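Local coordinates for protein beta-porphyranase A (Bacteroides plebeius, PDB 4AW7) that cleaves the sulfated red-seaweed polysaccharide porphyran at its beta-D-galactose-(1->4)-alpha-L-galactose-6-sulfate linkages, at residues A[36-41]-A[366-371]. Sequence-based numbering, arbitrary orientation.
Sequences SELDRS and KNVKGE
Arg40 reaches the carbonyl of Val368 with one corner of its guanidinium: NH1 lies 2.9 Å from Val368 O, and the oxygen sits at the group's edge, only 2° out of its plane. Arg40 CD lies 3.3 Å from Val368 O, and a bend at chi3 then turns the guanidinium so that NH1 meets the same oxygen. The same NH1 donates to Trp365 O and NH2 to Gln64 O, so three backbone carbonyls probably hold the group's orientation. A glutamine in its place would probably be unable to serve all three, leaving some of these carbonyls without a donor. At the other end, Leu38 N bonds to Gly370 O at 2.9 Å, nearly straight at 170°, within a single bridge between Glu37 and Glu371. The two runs, roughly antiparallel, thereby tie the linker leading to the first strand of the catalytic barrel, 45-46, to the connection from helix 359-365 into strand 371-377 of the adjoining beta-sandwich. Bent at chi2 (-82°), Glu37 turns its carboxylate over the Gly370–Glu371 backbone. A water donates to Glu37 OE1 and Leu38 O and accepts from Gly370 N. Glu37 OE2 packs 3.5 Å from Glu371 CG, whereas Glu371 OE2 is salt-bridged to Arg29, which probably eases the proximity of the two acids. On the other side of the backbone from Glu37's carboxylate, Leu38 CD2 meets Val368 CG1 at 4.1 Å, and both side chains touch Phe387 of strand 382-389.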
ATOM      1  N   SER A  36     -10.455  14.808   0.874  1.00  8.01           N
ATOM      2  CA  SER A  36      -9.664  15.341   1.987  1.00  7.95           C
ATOM      3  C   SER A  36      -9.689  14.459   3.227  1.00  7.33           C
ATOM      4  O   SER A  36      -8.663  14.229   3.865  1.00  7.88           O
ATOM      5  CB  SER A  36     -10.102  16.765   2.356  1.00  8.57           C
ATOM      6  OG  SER A  36      -9.399  17.273   3.460  1.00  8.79           O
ATOM      7  N   GLU A  37     -10.888  14.005   3.610  1.00  7.85           N
ATOM      8  CA  GLU A  37     -11.042  13.191   4.815  1.00  8.64           C
ATOM      9  C   GLU A  37     -10.178  11.957   4.771  1.00  7.49           C
ATOM     10  O   GLU A  37     -10.178  11.234   3.776  1.00  8.22           O
ATOM     11  CB  GLU A  37     -12.501  12.777   4.956  1.00 10.45           C
ATOM     12  CG  GLU A  37     -13.510  13.852   5.286  1.00 14.90           C
ATOM     13  CD  GLU A  37     -13.615  14.210   6.754  1.00 17.44           C
ATOM     14  OE1 GLU A  37     -12.930  13.616   7.598  1.00 19.59           O
ATOM     15  OE2 GLU A  37     -14.432  15.115   7.064  1.00 25.76           O
ATOM     16  N   LEU A  38      -9.542  11.651   5.887  1.00  7.70           N
ATOM     17  CA  LEU A  38      -8.887  10.358   6.060  1.00  7.63           C
ATOM     18  C   LEU A  38      -9.929   9.253   6.101  1.00  7.94           C
ATOM     19  O   LEU A  38     -10.915   9.321   6.861  1.00  9.01           O
ATOM     20  CB  LEU A  38      -8.090  10.333   7.363  1.00  7.60           C
ATOM     21  CG  LEU A  38      -7.316   9.054   7.655  1.00  7.81           C
ATOM     22  CD1 LEU A  38      -6.261   8.756   6.571  1.00  8.84           C
ATOM     23  CD2 LEU A  38      -6.643   9.151   9.003  1.00  9.37           C
ATOM     24  N   ASP A  39      -9.746   8.229   5.284  1.00  7.10           N
ATOM     25  CA  ASP A  39     -10.603   7.062   5.294  1.00  7.05           C
ATOM     26  C   ASP A  39      -9.899   5.999   6.121  1.00  7.01           C
ATOM     27  O   ASP A  39      -9.030   5.270   5.628  1.00  7.42           O
ATOM     28  CB  ASP A  39     -10.918   6.572   3.868  1.00  7.77           C
ATOM     29  CG  ASP A  39     -11.937   5.481   3.844  1.00  8.80           C
ATOM     30  OD1 ASP A  39     -12.089   4.818   4.885  1.00  9.75           O
ATOM     31  OD2 ASP A  39     -12.572   5.295   2.768  1.00 10.54           O
ATOM     32  N   ARG A  40     -10.262   5.906   7.401  1.00  7.03           N
ATOM     33  CA  ARG A  40      -9.593   4.948   8.273  1.00  6.77           C
ATOM     34  C   ARG A  40      -9.716   3.519   7.743  1.00  6.95           C
ATOM     35  O   ARG A  40      -8.799   2.723   7.935  1.00  7.02           O
ATOM     36  CB  ARG A  40     -10.145   5.030   9.688  1.00  7.19           C
ATOM     37  CG  ARG A  40      -9.749   6.278  10.456  1.00  7.38           C
ATOM     38  CD  ARG A  40     -10.303   6.242  11.901  1.00  7.52           C
ATOM     39  NE  ARG A  40      -9.871   5.064  12.620  1.00  7.54           N
ATOM     40  CZ  ARG A  40      -8.714   4.939  13.249  1.00  7.62           C
ATOM     41  NH1 ARG A  40      -7.864   5.955  13.335  1.00  8.68           N
ATOM     42  NH2 ARG A  40      -8.385   3.783  13.816  1.00  8.55           N
ATOM     43  N   SER A  41     -10.861   3.195   7.114  1.00  6.95           N
ATOM     44  CA  SER A  41     -11.086   1.855   6.607  1.00  7.23           C
ATOM     45  C   SER A  41     -10.161   1.447   5.482  1.00  6.66           C
ATOM     46  O   SER A  41     -10.132   0.292   5.096  1.00  6.81           O
ATOM     47  CB  SER A  41     -12.522   1.675   6.168  1.00  7.22           C
ATOM     48  OG  SER A  41     -12.756   2.220   4.871  1.00 10.18           O
ATOM     49  N   LYS A 366      -5.051   5.494  17.124  1.00  9.60           N
ATOM     50  CA  LYS A 366      -6.437   5.499  17.572  1.00 10.47           C
ATOM     51  C   LYS A 366      -6.997   6.923  17.556  1.00  9.10           C
ATOM     52  O   LYS A 366      -6.318   7.893  17.897  1.00 11.09           O
ATOM     53  CB  LYS A 366      -6.561   4.870  18.971  1.00 12.75           C
ATOM     54  CG  LYS A 366      -8.036   4.618  19.402  1.00 15.23           C
ATOM     55  CD  LYS A 366      -8.049   3.904  20.760  1.00 16.81           C
ATOM     56  CE  LYS A 366      -9.386   3.965  21.514  1.00 18.49           C
ATOM     57  NZ  LYS A 366      -9.353   3.111  22.694  1.00 21.73           N
ATOM     58  N   ASN A 367      -8.232   7.044  17.112  1.00  9.59           N
ATOM     59  CA  ASN A 367      -8.940   8.327  16.986  1.00  9.73           C
ATOM     60  C   ASN A 367      -8.468   9.253  15.898  1.00  9.25           C
ATOM     61  O   ASN A 367      -9.112  10.255  15.641  1.00 11.01           O
ATOM     62  CB  ASN A 367      -9.057   9.052  18.347  1.00 11.15           C
ATOM     63  CG  ASN A 367      -9.933   8.259  19.335  1.00 14.96           C
ATOM     64  OD1 ASN A 367     -11.093   8.008  19.053  1.00 20.83           O
ATOM     65  ND2 ASN A 367      -9.361   7.864  20.431  1.00 24.79           N
ATOM     66  N   VAL A 368      -7.378   8.913  15.212  1.00  8.33           N
ATOM     67  CA  VAL A 368      -6.862   9.785  14.167  1.00  8.32           C
ATOM     68  C   VAL A 368      -7.812   9.735  12.970  1.00  8.92           C
ATOM     69  O   VAL A 368      -8.068   8.683  12.402  1.00  9.41           O
ATOM     70  CB  VAL A 368      -5.429   9.420  13.737  1.00  7.99           C
ATOM     71  CG1 VAL A 368      -4.967  10.285  12.553  1.00  9.52           C
ATOM     72  CG2 VAL A 368      -4.456   9.520  14.920  1.00  9.49           C
ATOM     73  N   LYS A 369      -8.307  10.885  12.604  1.00  8.73           N
ATOM     74  CA  LYS A 369      -9.249  11.071  11.506  1.00  9.83           C
ATOM     75  C   LYS A 369      -9.403  12.568  11.237  1.00  9.49           C
ATOM     76  O   LYS A 369      -8.825  13.403  11.957  1.00  9.65           O
ATOM     77  CB  LYS A 369     -10.570  10.401  11.819  1.00 13.39           C
ATOM     78  CG  LYS A 369     -11.270  11.071  12.929  1.00 15.08           C
ATOM     79  CD  LYS A 369     -12.679  10.543  13.253  1.00 23.09           C
ATOM     80  CE  LYS A 369     -12.663   9.140  13.682  1.00 29.95           C
ATOM     81  NZ  LYS A 369     -13.703   8.888  14.727  1.00 34.91           N
ATOM     82  N   GLY A 370     -10.221  12.905  10.258  1.00  9.00           N
ATOM     83  CA  GLY A 370     -10.468  14.274   9.906  1.00  9.42           C
ATOM     84  C   GLY A 370     -10.016  14.637   8.529  1.00  8.56           C
ATOM     85  O   GLY A 370      -9.487  13.803   7.781  1.00  9.82           O
ATOM     86  N   GLU A 371     -10.179  15.896   8.178  1.00  8.23           N
ATOM     87  CA  GLU A 371      -9.737  16.413   6.895  1.00  8.33           C
ATOM     88  C   GLU A 371      -8.251  16.649   6.917  1.00  8.01           C
ATOM     89  O   GLU A 371      -7.692  17.216   7.853  1.00  8.49           O
ATOM     90  CB  GLU A 371     -10.460  17.703   6.565  1.00  9.10           C
ATOM     91  CG  GLU A 371     -11.948  17.449   6.220  1.00 13.19           C
ATOM     92  CD  GLU A 371     -12.734  18.700   5.975  1.00 14.04           C
ATOM     93  OE1 GLU A 371     -12.729  19.554   6.868  1.00 15.75           O
ATOM     94  OE2 GLU A 371     -13.385  18.789   4.919  1.00 17.99           O
TER
HETATM   95  O   HOH W   1     -11.782  11.244   8.555  1.00 13.95           O